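Local coordinates for protein bifunctional endomannanase/endoglucanase (Caldanaerobius polysaccharolyticus, PDB 3W0K) that probably hydrolyses beta-linked glucan and mannan polysaccharides, as a glycoside hydrolase of family 5 with a beta/alpha-barrel fold, at residues 130-135 against 160-165; 146-151 against 174-179; 153-158 against 187-192. All coordinates share one frame; numbering follows the deposited sequence.

Contact 1 (130-135 against 160-165); sequences LSFDLV and EAIRKI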
ATOM      1  N   LEU A 130     -10.546  10.358   5.092  1.00  8.85           N
ATOM      2  CA  LEU A 130     -10.030   9.168   5.764  1.00  9.15           C
ATOM      3  C   LEU A 130     -10.647   7.846   5.326  1.00  9.68           C
ATOM      4  O   LEU A 130     -11.868   7.716   5.243  1.00  8.92           O
ATOM      5  CB  LEU A 130     -10.204   9.326   7.283  1.00 10.18           C
ATOM      6  CG  LEU A 130      -9.820   8.163   8.203  1.00  9.64           C
ATOM      7  CD1 LEU A 130      -8.316   7.932   8.186  1.00 11.66           C
ATOM      8  CD2 LEU A 130     -10.288   8.482   9.613  1.00 11.12           C
ATOM      9  N   SER A 131      -9.785   6.868   5.054  1.00  9.68           N
ATOM     10  CA  SER A 131     -10.222   5.526   4.680  1.00  8.87           C
ATOM     11  C   SER A 131      -9.402   4.507   5.473  1.00  8.04           C
ATOM     12  O   SER A 131      -8.312   4.823   5.960  1.00  8.92           O
ATOM     13  CB  SER A 131     -10.084   5.282   3.171  1.00  9.68           C
ATOM     14  OG  SER A 131      -8.743   5.389   2.731  1.00 10.55           O
ATOM     15  N   PHE A 132      -9.951   3.303   5.624  1.00  8.37           N
ATOM     16  CA  PHE A 132      -9.301   2.221   6.363  1.00  8.53           C
ATOM     17  C   PHE A 132      -8.924   1.078   5.422  1.00  7.74           C
ATOM     18  O   PHE A 132      -9.800   0.476   4.805  1.00  8.07           O
ATOM     19  CB  PHE A 132     -10.255   1.644   7.423  1.00  9.23           C
ATOM     20  CG  PHE A 132     -10.585   2.582   8.561  1.00  9.27           C
ATOM     21  CD1 PHE A 132      -9.883   3.768   8.763  1.00  9.89           C
ATOM     22  CD2 PHE A 132     -11.601   2.248   9.455  1.00  9.84           C
ATOM     23  CE1 PHE A 132     -10.187   4.605   9.839  1.00 10.47           C
ATOM     24  CE2 PHE A 132     -11.912   3.077  10.533  1.00 10.38           C
ATOM     25  CZ  PHE A 132     -11.203   4.258  10.724  1.00  9.45           C
ATOM     26  N   ASP A 133      -7.628   0.777   5.337  1.00  7.76           N
ATOM     27  CA  ASP A 133      -7.101  -0.311   4.500  1.00  8.96           C
ATOM     28  C   ASP A 133      -6.846  -1.436   5.509  1.00  7.52           C
ATOM     29  O   ASP A 133      -5.832  -1.449   6.206  1.00  7.91           O
ATOM     30  CB  ASP A 133      -5.805   0.164   3.832  1.00  9.58           C
ATOM     31  CG  ASP A 133      -5.230  -0.841   2.853  1.00 10.72           C
ATOM     32  OD1 ASP A 133      -5.873  -1.870   2.547  1.00 10.64           O
ATOM     33  OD2 ASP A 133      -4.108  -0.582   2.377  1.00  9.82           O
ATOM     34  N   LEU A 134      -7.776  -2.388   5.556  1.00  8.73           N
ATOM     35  CA  LEU A 134      -7.767  -3.465   6.548  1.00  8.07           C
ATOM     36  C   LEU A 134      -6.483  -4.193   6.915  1.00  7.56           C
ATOM     37  O   LEU A 134      -6.094  -4.219   8.088  1.00  8.76           O
ATOM     38  CB  LEU A 134      -8.899  -4.456   6.262  1.00  7.97           C
ATOM     39  CG  LEU A 134     -10.279  -3.812   6.082  1.00  8.28           C
ATOM     40  CD1 LEU A 134     -11.343  -4.901   6.090  1.00  8.73           C
ATOM     41  CD2 LEU A 134     -10.572  -2.807   7.198  1.00 10.90           C
ATOM     42  N   VAL A 135      -5.831  -4.802   5.936  1.00  6.71           N
ATOM     43  CA  VAL A 135      -4.599  -5.519   6.219  1.00  7.85           C
ATOM     44  C   VAL A 135      -3.733  -5.547   4.971  1.00  8.36           C
ATOM     45  O   VAL A 135      -4.194  -5.883   3.880  1.00  9.24           O
ATOM     46  CB  VAL A 135      -4.880  -6.950   6.785  1.00  7.77           C
ATOM     47  CG1 VAL A 135      -5.782  -7.748   5.846  1.00 10.62           C
ATOM     48  CG2 VAL A 135      -3.568  -7.685   7.049  1.00  9.15           C
ATOM     49  N   GLU A 160     -18.269  -5.405   8.474  1.00 10.12           N
ATOM     50  CA  GLU A 160     -19.538  -5.259   9.177  1.00 10.39           C
ATOM     51  C   GLU A 160     -19.348  -4.622  10.553  1.00 11.60           C
ATOM     52  O   GLU A 160     -20.166  -3.808  10.986  1.00 12.48           O
ATOM     53  CB  GLU A 160     -20.243  -6.612   9.295  1.00 12.34           C
ATOM     54  CG  GLU A 160     -20.810  -7.111   7.965  1.00 16.80           C
ATOM     55  CD  GLU A 160     -21.539  -8.443   8.071  1.00 20.63           C
ATOM     56  OE1 GLU A 160     -21.506  -9.075   9.150  1.00 24.65           O
ATOM     57  OE2 GLU A 160     -22.143  -8.863   7.061  1.00 23.93           O
ATOM     58  N   ALA A 161     -18.250  -4.966  11.222  1.00 10.96           N
ATOM     59  CA  ALA A 161     -17.957  -4.411  12.540  1.00 10.11           C
ATOM     60  C   ALA A 161     -17.680  -2.910  12.442  1.00 11.33           C
ATOM     61  O   ALA A 161     -18.144  -2.128  13.272  1.00 12.31           O
ATOM     62  CB  ALA A 161     -16.772  -5.132  13.168  1.00  9.91           C
ATOM     63  N   ILE A 162     -16.919  -2.511  11.425  1.00 10.08           N
ATOM     64  CA  ILE A 162     -16.607  -1.097  11.216  1.00 10.00           C
ATOM     65  C   ILE A 162     -17.884  -0.325  10.871  1.00 11.76           C
ATOM     66  O   ILE A 162     -18.160   0.726  11.456  1.00 11.41           O
ATOM     67  CB  ILE A 162     -15.574  -0.920  10.070  1.00 10.06           C
ATOM     68  CG1 ILE A 162     -14.213  -1.461  10.507  1.00 10.21           C
ATOM     69  CG2 ILE A 162     -15.465   0.553   9.656  1.00 11.98           C
ATOM     70  CD1 ILE A 162     -13.221  -1.607   9.362  1.00  9.64           C
ATOM     71  N   ARG A 163     -18.670  -0.871   9.948  1.00 11.48           N
ATOM     72  CA  ARG A 163     -19.909  -0.232   9.508  1.00 12.73           C
ATOM     73  C   ARG A 163     -20.990  -0.114  10.574  1.00 13.13           C
ATOM     74  O   ARG A 163     -21.842   0.775  10.495  1.00 13.65           O
ATOM     75  CB  ARG A 163     -20.455  -0.917   8.257  1.00 14.27           C
ATOM     76  CG  ARG A 163     -19.613  -0.622   7.032  1.00 13.47           C
ATOM     77  CD  ARG A 163     -20.126  -1.312   5.785  1.00 13.78           C
ATOM     78  NE  ARG A 163     -19.353  -0.906   4.612  1.00 13.61           N
ATOM     79  CZ  ARG A 163     -19.307  -1.579   3.466  1.00 14.22           C
ATOM     80  NH1 ARG A 163     -19.990  -2.708   3.319  1.00 15.06           N
ATOM     81  NH2 ARG A 163     -18.572  -1.120   2.463  1.00 15.69           N
ATOM     82  N   LYS A 164     -20.974  -1.012  11.556  1.00 13.22           N
ATOM     83  CA  LYS A 164     -21.954  -0.952  12.637  1.00 15.05           C
ATOM     84  C   LYS A 164     -21.697   0.313  13.459  1.00 14.96           C
ATOM     85  O   LYS A 164     -22.631   0.951  13.953  1.00 15.57           O
ATOM     86  CB  LYS A 164     -21.852  -2.194  13.526  1.00 16.63           C
ATOM     87  CG  LYS A 164     -22.864  -2.222  14.660  1.00 22.16           C
ATOM     88  CD  LYS A 164     -22.818  -3.538  15.417  1.00 26.07           C
ATOM     89  CE  LYS A 164     -23.792  -3.529  16.587  1.00 28.28           C
ATOM     90  NZ  LYS A 164     -23.450  -2.474  17.584  1.00 30.58           N
ATOM     91  N   ILE A 165     -20.423   0.680  13.575  1.00 13.58           N
ATOM     92  CA  ILE A 165     -20.008   1.866  14.319  1.00 13.18           C
ATOM     93  C   ILE A 165     -20.086   3.116  13.441  1.00 13.86           C
ATOM     94  O   ILE A 165     -20.660   4.133  13.843  1.00 13.73           O
ATOM     95  CB  ILE A 165     -18.570   1.696  14.865  1.00 13.55           C
ATOM     96  CG1 ILE A 165     -18.543   0.569  15.900  1.00 13.43           C
ATOM     97  CG2 ILE A 165     -18.060   3.009  15.461  1.00 12.66           C
ATOM     98  CD1 ILE A 165     -17.151   0.080  16.244  1.00 13.62           C
TER

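Contact 2 (146-151 against 174-179); sequences LTRENH and DGLGGG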
ATOM      1  N   LEU A 146      -4.534 -19.773   4.502  1.00 11.18           N
ATOM      2  CA  LEU A 146      -5.486 -18.879   3.849  1.00 10.12           C
ATOM      3  C   LEU A 146      -6.186 -19.526   2.664  1.00 10.08           C
ATOM      4  O   LEU A 146      -5.571 -20.251   1.878  1.00 10.05           O
ATOM      5  CB  LEU A 146      -4.799 -17.582   3.383  1.00  9.65           C
ATOM      6  CG  LEU A 146      -5.693 -16.501   2.744  1.00  8.89           C
ATOM      7  CD1 LEU A 146      -5.131 -15.110   2.995  1.00 10.21           C
ATOM      8  CD2 LEU A 146      -5.865 -16.727   1.240  1.00 10.83           C
ATOM      9  N   THR A 147      -7.489 -19.287   2.575  1.00  9.69           N
ATOM     10  CA  THR A 147      -8.312 -19.760   1.465  1.00  9.96           C
ATOM     11  C   THR A 147      -9.153 -18.546   1.091  1.00 10.75           C
ATOM     12  O   THR A 147      -9.283 -17.611   1.886  1.00 11.52           O
ATOM     13  CB  THR A 147      -9.272 -20.911   1.868  1.00 10.04           C
ATOM     14  OG1 THR A 147     -10.206 -20.449   2.852  1.00 11.89           O
ATOM     15  CG2 THR A 147      -8.500 -22.099   2.418  1.00 11.56           C
ATOM     16  N   ARG A 148      -9.694 -18.524  -0.120  1.00 10.62           N
ATOM     17  CA  ARG A 148     -10.532 -17.394  -0.511  1.00 11.11           C
ATOM     18  C   ARG A 148     -11.721 -17.289   0.438  1.00 11.77           C
ATOM     19  O   ARG A 148     -12.150 -16.191   0.793  1.00 12.15           O
ATOM     20  CB  ARG A 148     -11.027 -17.541  -1.950  1.00 10.99           C
ATOM     21  CG  ARG A 148      -9.980 -17.263  -3.012  1.00 12.27           C
ATOM     22  CD  ARG A 148     -10.629 -17.239  -4.381  1.00 13.59           C
ATOM     23  NE  ARG A 148      -9.664 -17.108  -5.469  1.00 13.69           N
ATOM     24  CZ  ARG A 148      -9.222 -15.952  -5.957  1.00 13.14           C
ATOM     25  NH1 ARG A 148      -9.642 -14.797  -5.453  1.00 13.69           N
ATOM     26  NH2 ARG A 148      -8.387 -15.955  -6.987  1.00 15.10           N
ATOM     27  N   GLU A 149     -12.216 -18.442   0.887  1.00 12.90           N
ATOM     28  CA  GLU A 149     -13.355 -18.497   1.793  1.00 14.15           C
ATOM     29  C   GLU A 149     -13.077 -17.916   3.180  1.00 12.36           C
ATOM     30  O   GLU A 149     -13.847 -17.081   3.660  1.00 12.16           O
ATOM     31  CB  GLU A 149     -13.861 -19.937   1.923  1.00 17.64           C
ATOM     32  CG  GLU A 149     -15.135 -20.080   2.747  1.00 24.66           C
ATOM     33  CD  GLU A 149     -15.654 -21.507   2.787  1.00 29.85           C
ATOM     34  OE1 GLU A 149     -15.651 -22.178   1.731  1.00 34.03           O
ATOM     35  OE2 GLU A 149     -16.073 -21.956   3.876  1.00 33.95           O
ATOM     36  N   ASN A 150     -11.994 -18.340   3.834  1.00 11.51           N
ATOM     37  CA  ASN A 150     -11.731 -17.798   5.163  1.00 10.57           C
ATOM     38  C   ASN A 150     -11.261 -16.346   5.154  1.00 10.61           C
ATOM     39  O   ASN A 150     -11.558 -15.591   6.081  1.00 11.29           O
ATOM     40  CB  ASN A 150     -10.870 -18.725   6.055  1.00 10.01           C
ATOM     41  CG  ASN A 150      -9.473 -18.991   5.512  1.00 11.90           C
ATOM     42  OD1 ASN A 150      -8.850 -18.140   4.881  1.00 10.12           O
ATOM     43  ND2 ASN A 150      -8.948 -20.173   5.827  1.00 12.88           N
ATOM     44  N   HIS A 151     -10.594 -15.937   4.076  1.00  9.20           N
ATOM     45  CA  HIS A 151     -10.154 -14.553   3.949  1.00  9.28           C
ATOM     46  C   HIS A 151     -11.409 -13.694   3.783  1.00  8.95           C
ATOM     47  O   HIS A 151     -11.572 -12.685   4.469  1.00  8.88           O
ATOM     48  CB  HIS A 151      -9.239 -14.376   2.730  1.00  8.81           C
ATOM     49  CG  HIS A 151      -9.000 -12.944   2.355  1.00  9.30           C
ATOM     50  ND1 HIS A 151      -9.677 -12.324   1.328  1.00  9.85           N
ATOM     51  CD2 HIS A 151      -8.169 -12.010   2.877  1.00 10.42           C
ATOM     52  CE1 HIS A 151      -9.273 -11.069   1.231  1.00 10.71           C
ATOM     53  NE2 HIS A 151      -8.358 -10.852   2.159  1.00 10.98           N
ATOM     54  N   ASP A 174      -6.774  -5.183   0.364  1.00  8.25           N
ATOM     55  CA  ASP A 174      -5.660  -5.525  -0.521  1.00  9.23           C
ATOM     56  C   ASP A 174      -5.838  -6.876  -1.197  1.00  9.02           C
ATOM     57  O   ASP A 174      -6.393  -7.808  -0.613  1.00  8.99           O
ATOM     58  CB  ASP A 174      -4.337  -5.543   0.255  1.00  8.89           C
ATOM     59  CG  ASP A 174      -3.845  -4.154   0.636  1.00  9.68           C
ATOM     60  OD1 ASP A 174      -4.613  -3.171   0.539  1.00  9.54           O
ATOM     61  OD2 ASP A 174      -2.668  -4.051   1.039  1.00  9.69           O
ATOM     62  N   GLY A 175      -5.322  -6.983  -2.418  1.00  9.53           N
ATOM     63  CA  GLY A 175      -5.419  -8.228  -3.157  1.00  9.37           C
ATOM     64  C   GLY A 175      -4.676  -9.381  -2.504  1.00  9.50           C
ATOM     65  O   GLY A 175      -3.750  -9.181  -1.710  1.00  8.99           O
ATOM     66  N   LEU A 176      -5.102 -10.600  -2.814  1.00  9.67           N
ATOM     67  CA  LEU A 176      -4.460 -11.788  -2.265  1.00  9.67           C
ATOM     68  C   LEU A 176      -3.099 -12.014  -2.916  1.00 10.07           C
ATOM     69  O   LEU A 176      -2.737 -11.328  -3.876  1.00 10.05           O
ATOM     70  CB  LEU A 176      -5.350 -13.015  -2.482  1.00 10.45           C
ATOM     71  CG  LEU A 176      -6.696 -12.972  -1.763  1.00 11.12           C
ATOM     72  CD1 LEU A 176      -7.515 -14.205  -2.130  1.00 12.34           C
ATOM     73  CD2 LEU A 176      -6.470 -12.900  -0.260  1.00 13.64           C
ATOM     74  N   GLY A 177      -2.341 -12.965  -2.380  1.00  9.18           N
ATOM     75  CA  GLY A 177      -1.031 -13.269  -2.930  1.00 11.15           C
ATOM     76  C   GLY A 177      -0.094 -12.079  -2.981  1.00 12.40           C
ATOM     77  O   GLY A 177       0.580 -11.853  -3.990  1.00 12.34           O
ATOM     78  N   GLY A 178      -0.054 -11.313  -1.892  1.00 11.60           N
ATOM     79  CA  GLY A 178       0.813 -10.149  -1.830  1.00 11.79           C
ATOM     80  C   GLY A 178       0.290  -8.951  -2.602  1.00 11.72           C
ATOM     81  O   GLY A 178       1.076  -8.154  -3.124  1.00 13.48           O
ATOM     82  N   GLY A 179      -1.033  -8.812  -2.648  1.00 11.39           N
ATOM     83  CA  GLY A 179      -1.658  -7.703  -3.354  1.00 11.67           C
ATOM     84  C   GLY A 179      -1.748  -7.888  -4.857  1.00 11.35           C
ATOM     85  O   GLY A 179      -2.153  -6.974  -5.575  1.00 13.07           O
TER
HETATM   86  O   HOH W   1      -7.742  -8.129   1.797  1.00 11.02           O

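Contact 3 (153-158 against 187-192); sequences SLIIRT and AHLGVV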
ATOM      1  N   SER A 153     -14.478 -14.364   4.667  1.00 10.16           N
ATOM      2  CA  SER A 153     -15.246 -14.368   5.909  1.00 10.57           C
ATOM      3  C   SER A 153     -14.691 -13.364   6.916  1.00 10.55           C
ATOM      4  O   SER A 153     -15.455 -12.635   7.551  1.00 10.35           O
ATOM      5  CB  SER A 153     -15.287 -15.771   6.519  1.00 14.39           C
ATOM      6  OG  SER A 153     -16.068 -16.645   5.721  1.00 17.45           O
ATOM      7  N   LEU A 154     -13.365 -13.298   7.032  1.00  8.89           N
ATOM      8  CA  LEU A 154     -12.735 -12.362   7.958  1.00  8.64           C
ATOM      9  C   LEU A 154     -12.940 -10.919   7.503  1.00  9.72           C
ATOM     10  O   LEU A 154     -13.222 -10.044   8.316  1.00  9.67           O
ATOM     11  CB  LEU A 154     -11.240 -12.654   8.115  1.00  9.77           C
ATOM     12  CG  LEU A 154     -10.496 -11.730   9.093  1.00  8.51           C
ATOM     13  CD1 LEU A 154     -11.116 -11.798  10.487  1.00 10.22           C
ATOM     14  CD2 LEU A 154      -9.021 -12.114   9.133  1.00  9.59           C
ATOM     15  N   ILE A 155     -12.777 -10.672   6.206  1.00  9.07           N
ATOM     16  CA  ILE A 155     -12.968  -9.331   5.662  1.00  8.89           C
ATOM     17  C   ILE A 155     -14.409  -8.872   5.893  1.00 10.21           C
ATOM     18  O   ILE A 155     -14.642  -7.757   6.350  1.00  9.34           O
ATOM     19  CB  ILE A 155     -12.628  -9.286   4.153  1.00  9.27           C
ATOM     20  CG1 ILE A 155     -11.134  -9.558   3.942  1.00  9.98           C
ATOM     21  CG2 ILE A 155     -13.025  -7.942   3.547  1.00  9.84           C
ATOM     22  CD1 ILE A 155     -10.207  -8.522   4.572  1.00 11.44           C
ATOM     23  N   ILE A 156     -15.366  -9.756   5.622  1.00 10.35           N
ATOM     24  CA  ILE A 156     -16.779  -9.437   5.810  1.00 10.79           C
ATOM     25  C   ILE A 156     -17.086  -9.142   7.280  1.00 10.99           C
ATOM     26  O   ILE A 156     -17.790  -8.178   7.591  1.00 11.25           O
ATOM     27  CB  ILE A 156     -17.678 -10.570   5.260  1.00  9.88           C
ATOM     28  CG1 ILE A 156     -17.580 -10.602   3.730  1.00 13.20           C
ATOM     29  CG2 ILE A 156     -19.130 -10.362   5.685  1.00 12.17           C
ATOM     30  CD1 ILE A 156     -18.192 -11.838   3.098  1.00 14.18           C
ATOM     31  N   ARG A 157     -16.510  -9.932   8.185  1.00  9.76           N
ATOM     32  CA  ARG A 157     -16.721  -9.717   9.612  1.00  9.29           C
ATOM     33  C   ARG A 157     -16.185  -8.345  10.026  1.00  9.71           C
ATOM     34  O   ARG A 157     -16.845  -7.603  10.750  1.00  9.90           O
ATOM     35  CB  ARG A 157     -16.021 -10.801  10.440  1.00 10.29           C
ATOM     36  CG  ARG A 157     -16.175 -10.573  11.935  1.00 12.42           C
ATOM     37  CD  ARG A 157     -15.329 -11.499  12.788  1.00 11.16           C
ATOM     38  NE  ARG A 157     -15.415 -11.086  14.185  1.00 11.99           N
ATOM     39  CZ  ARG A 157     -14.596 -11.485  15.153  1.00 12.27           C
ATOM     40  NH1 ARG A 157     -13.603 -12.331  14.895  1.00 12.45           N
ATOM     41  NH2 ARG A 157     -14.746 -10.996  16.378  1.00 12.78           N
ATOM     42  N   THR A 158     -14.988  -8.014   9.550  1.00  9.55           N
ATOM     43  CA  THR A 158     -14.345  -6.747   9.879  1.00  9.19           C
ATOM     44  C   THR A 158     -15.098  -5.550   9.301  1.00  9.97           C
ATOM     45  O   THR A 158     -15.309  -4.553   9.995  1.00 10.84           O
ATOM     46  CB  THR A 158     -12.878  -6.744   9.406  1.00  9.42           C
ATOM     47  OG1 THR A 158     -12.216  -7.906   9.925  1.00 10.24           O
ATOM     48  CG2 THR A 158     -12.151  -5.506   9.915  1.00 10.90           C
ATOM     49  N   ALA A 187     -16.469  -8.558  -4.493  1.00 15.57           N
ATOM     50  CA  ALA A 187     -16.881  -7.447  -5.352  1.00 16.42           C
ATOM     51  C   ALA A 187     -18.120  -6.683  -4.875  1.00 18.67           C
ATOM     52  O   ALA A 187     -18.197  -5.463  -5.028  1.00 20.36           O
ATOM     53  CB  ALA A 187     -17.099  -7.950  -6.777  1.00 18.94           C
ATOM     54  N   HIS A 188     -19.075  -7.396  -4.285  1.00 18.32           N
ATOM     55  CA  HIS A 188     -20.319  -6.784  -3.822  1.00 19.26           C
ATOM     56  C   HIS A 188     -20.276  -6.158  -2.428  1.00 18.44           C
ATOM     57  O   HIS A 188     -21.295  -5.666  -1.936  1.00 18.55           O
ATOM     58  CB  HIS A 188     -21.454  -7.803  -3.904  1.00 20.55           C
ATOM     59  N   LEU A 189     -19.096  -6.130  -1.811  1.00 16.95           N
ATOM     60  CA  LEU A 189     -18.959  -5.578  -0.465  1.00 16.73           C
ATOM     61  C   LEU A 189     -18.936  -4.048  -0.390  1.00 16.08           C
ATOM     62  O   LEU A 189     -19.049  -3.475   0.694  1.00 16.61           O
ATOM     63  CB  LEU A 189     -17.723  -6.171   0.218  1.00 17.13           C
ATOM     64  CG  LEU A 189     -17.654  -6.106   1.744  1.00 18.95           C
ATOM     65  CD1 LEU A 189     -18.918  -6.694   2.363  1.00 18.37           C
ATOM     66  CD2 LEU A 189     -16.425  -6.864   2.220  1.00 19.46           C
ATOM     67  N   GLY A 190     -18.795  -3.391  -1.539  1.00 14.60           N
ATOM     68  CA  GLY A 190     -18.777  -1.937  -1.565  1.00 15.26           C
ATOM     69  C   GLY A 190     -17.530  -1.325  -0.957  1.00 15.00           C
ATOM     70  O   GLY A 190     -17.592  -0.289  -0.292  1.00 16.43           O
ATOM     71  N   VAL A 191     -16.395  -1.979  -1.181  1.00 14.64           N
ATOM     72  CA  VAL A 191     -15.114  -1.506  -0.671  1.00 13.32           C
ATOM     73  C   VAL A 191     -14.160  -1.305  -1.839  1.00 12.31           C
ATOM     74  O   VAL A 191     -14.408  -1.795  -2.943  1.00 13.09           O
ATOM     75  CB  VAL A 191     -14.477  -2.521   0.320  1.00 12.46           C
ATOM     76  CG1 VAL A 191     -15.388  -2.729   1.519  1.00 13.66           C
ATOM     77  CG2 VAL A 191     -14.189  -3.851  -0.378  1.00 14.34           C
ATOM     78  N   VAL A 192     -13.096  -0.544  -1.610  1.00 11.18           N
ATOM     79  CA  VAL A 192     -12.104  -0.316  -2.652  1.00 11.19           C
ATOM     80  C   VAL A 192     -11.176  -1.524  -2.702  1.00 10.31           C
ATOM     81  O   VAL A 192     -10.718  -1.997  -1.663  1.00 10.39           O
ATOM     82  CB  VAL A 192     -11.245   0.939  -2.367  1.00 12.61           C
ATOM     83  CG1 VAL A 192     -10.185   1.112  -3.455  1.00 13.72           C
ATOM     84  CG2 VAL A 192     -12.123   2.175  -2.283  1.00 13.40           C
TER

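Contact 1 (130-135 against 160-165)
Ile-162 of helix 148-165 meets Phe-132 and Leu-134 of segment 130-135, and its side chain can be followed outward atom by atom. CB points toward segment 130-135 but stays short of contact. The chain then forks. CG1 is anti to the carbonyl carbon (chi1 -69°), so the longer branch runs beside the backbone N, while CG2 leaves anti to that N. The CG2 methyl reaches the ring rim, 4.2 Å from Phe-132 CD2. CG1 itself makes no close approach and serves as a spacer, extended (chi2 168°) so that CD1 is carried furthest toward the barrel wall. CD1 ends between the two partners. It lies 3.6 Å from Leu-134 CD2, the two side chains passing in opposite directions, and 4.2 Å from Phe-132 CD2, at the edge of the ring and near its plane rather than over a face.

Strand 130-133 and the helix belong to one beta-alpha-beta unit, completed by strand 170-174, whose Ile-171 also touches both Ile-162 and Leu-134. The Phe-132 ring has further neighbours in Trp-115 and, through a cation-pi interaction, Arg-169.

No hydrogen bond crosses between the segments, and all three touching residues are buried, with 116 Å² covered. Every cross-contact is carbon to carbon, which implies that this part of the helix rests on the strand and the loop just after it through apolar burial, not directional bonds.

Contact 2 (146-151 against 174-179)
The carbonyl oxygen of Asp-174 accepts a hydrogen bond from a water 2.8 Å away, and the same water O lies 2.8 Å from His-151 NE2, in the plane of the imidazole at its edge. This bridge is a polar link between the segments, which make no direct hydrogen bond to each other. The rest is built round Leu-176. Its CD2 methyl stands over one face of the His-151 ring, 3.5 Å from the ring centroid and only 2° off the normal, a CH-pi contact centred almost exactly. With CG anti to the backbone N (chi1 167°), His-151 carries its ring away from its helix so that the face receives the methyl while NE2 reaches the water. A leucine in place of His-151 would probably leave the water without its partner on the helix and deprive Leu-176 CD2 of the flat face it sits on.

Both segments lie at the C-terminal end of the barrel strands, where strand 170-174 gives way to the following loop and helix 148-165 starts. That start is a capping box: Asn-150 N donates to Thr-147 OG1 (2.9 Å, 172°), and Thr-147 N returns a bond to Asn-150 OD1 from above the amide carbonyl plane.

Leu-146 CD2 adds a looser apolar touch to Leu-176 CD2 at 4.2 Å. The other methyl, Leu-176 CD1, lies 4.0 Å from Arg-148 CG and equally near NH1, whose charge is matched by Glu-185 and which also bonds Ala-182 O.

Contact 3 (153-158 against 187-192)
This is a small, wholly apolar contact in which one leucine of the loop leading into strand 192-197 packs against the middle of helix 148-165, on the outer layer of the barrel. Leu-189 CG is anti to the backbone N (chi1 -160°), which sends the CD2 methyl to the helix. CD2 makes the closest approaches: it lies 3.8 Å from Ile-155 CG2 and 4.2 Å from Ile-156 CG1, so that two consecutive helix residues share a single methyl. Ile-155 points toward the loop and is buried, its side chain also reaching Ile-173 of strand 170-174; Ile-156 sits at the more open margin. Leu-189 also meets Val-159 of the same helix.

On the helix, Leu-154 O accepts from both Thr-158 N at 3.0 Å and Thr-158 OG1 at 2.9 Å. The donors arrive from opposite faces of the carbonyl plane, turning the hydroxyl back onto its own helix, while Thr-158 CG2 packs on Leu-134 CD1 at 4.0 Å.

The segments bury 113 Å². Helix 148-165 connects strands 130-133 and 170-174, the covering loop the next pair, 170-174 and 192-197; such packing of successive connections fits the outer layer of a (beta/alpha)8, or TIM, barrel.

How the contacts relate
Helix 148-165 runs through all three contacts: its capped start serves contact 2, its middle contact 3 and its last turns contact 1. The centres of contacts 1 and 3 are about 9 Å apart, those of 2 and 3 about 12 Å, and those of 1 and 2 about 17 Å. Arg-163 ties contact 1 to contact 3 by a probable hydrogen bond from NH1 to Leu-189 O (2.9 Å). Contacts 1 and 2 meet inside the barrel, where Asp-133 OD1 and Asp-174 OD1 approach to 2.7 Å, with Arg-40 and Arg-196 probably offsetting their charge. Family 5 enzymes place their catalytic residues at the C-terminal strand ends, the level of contact 2.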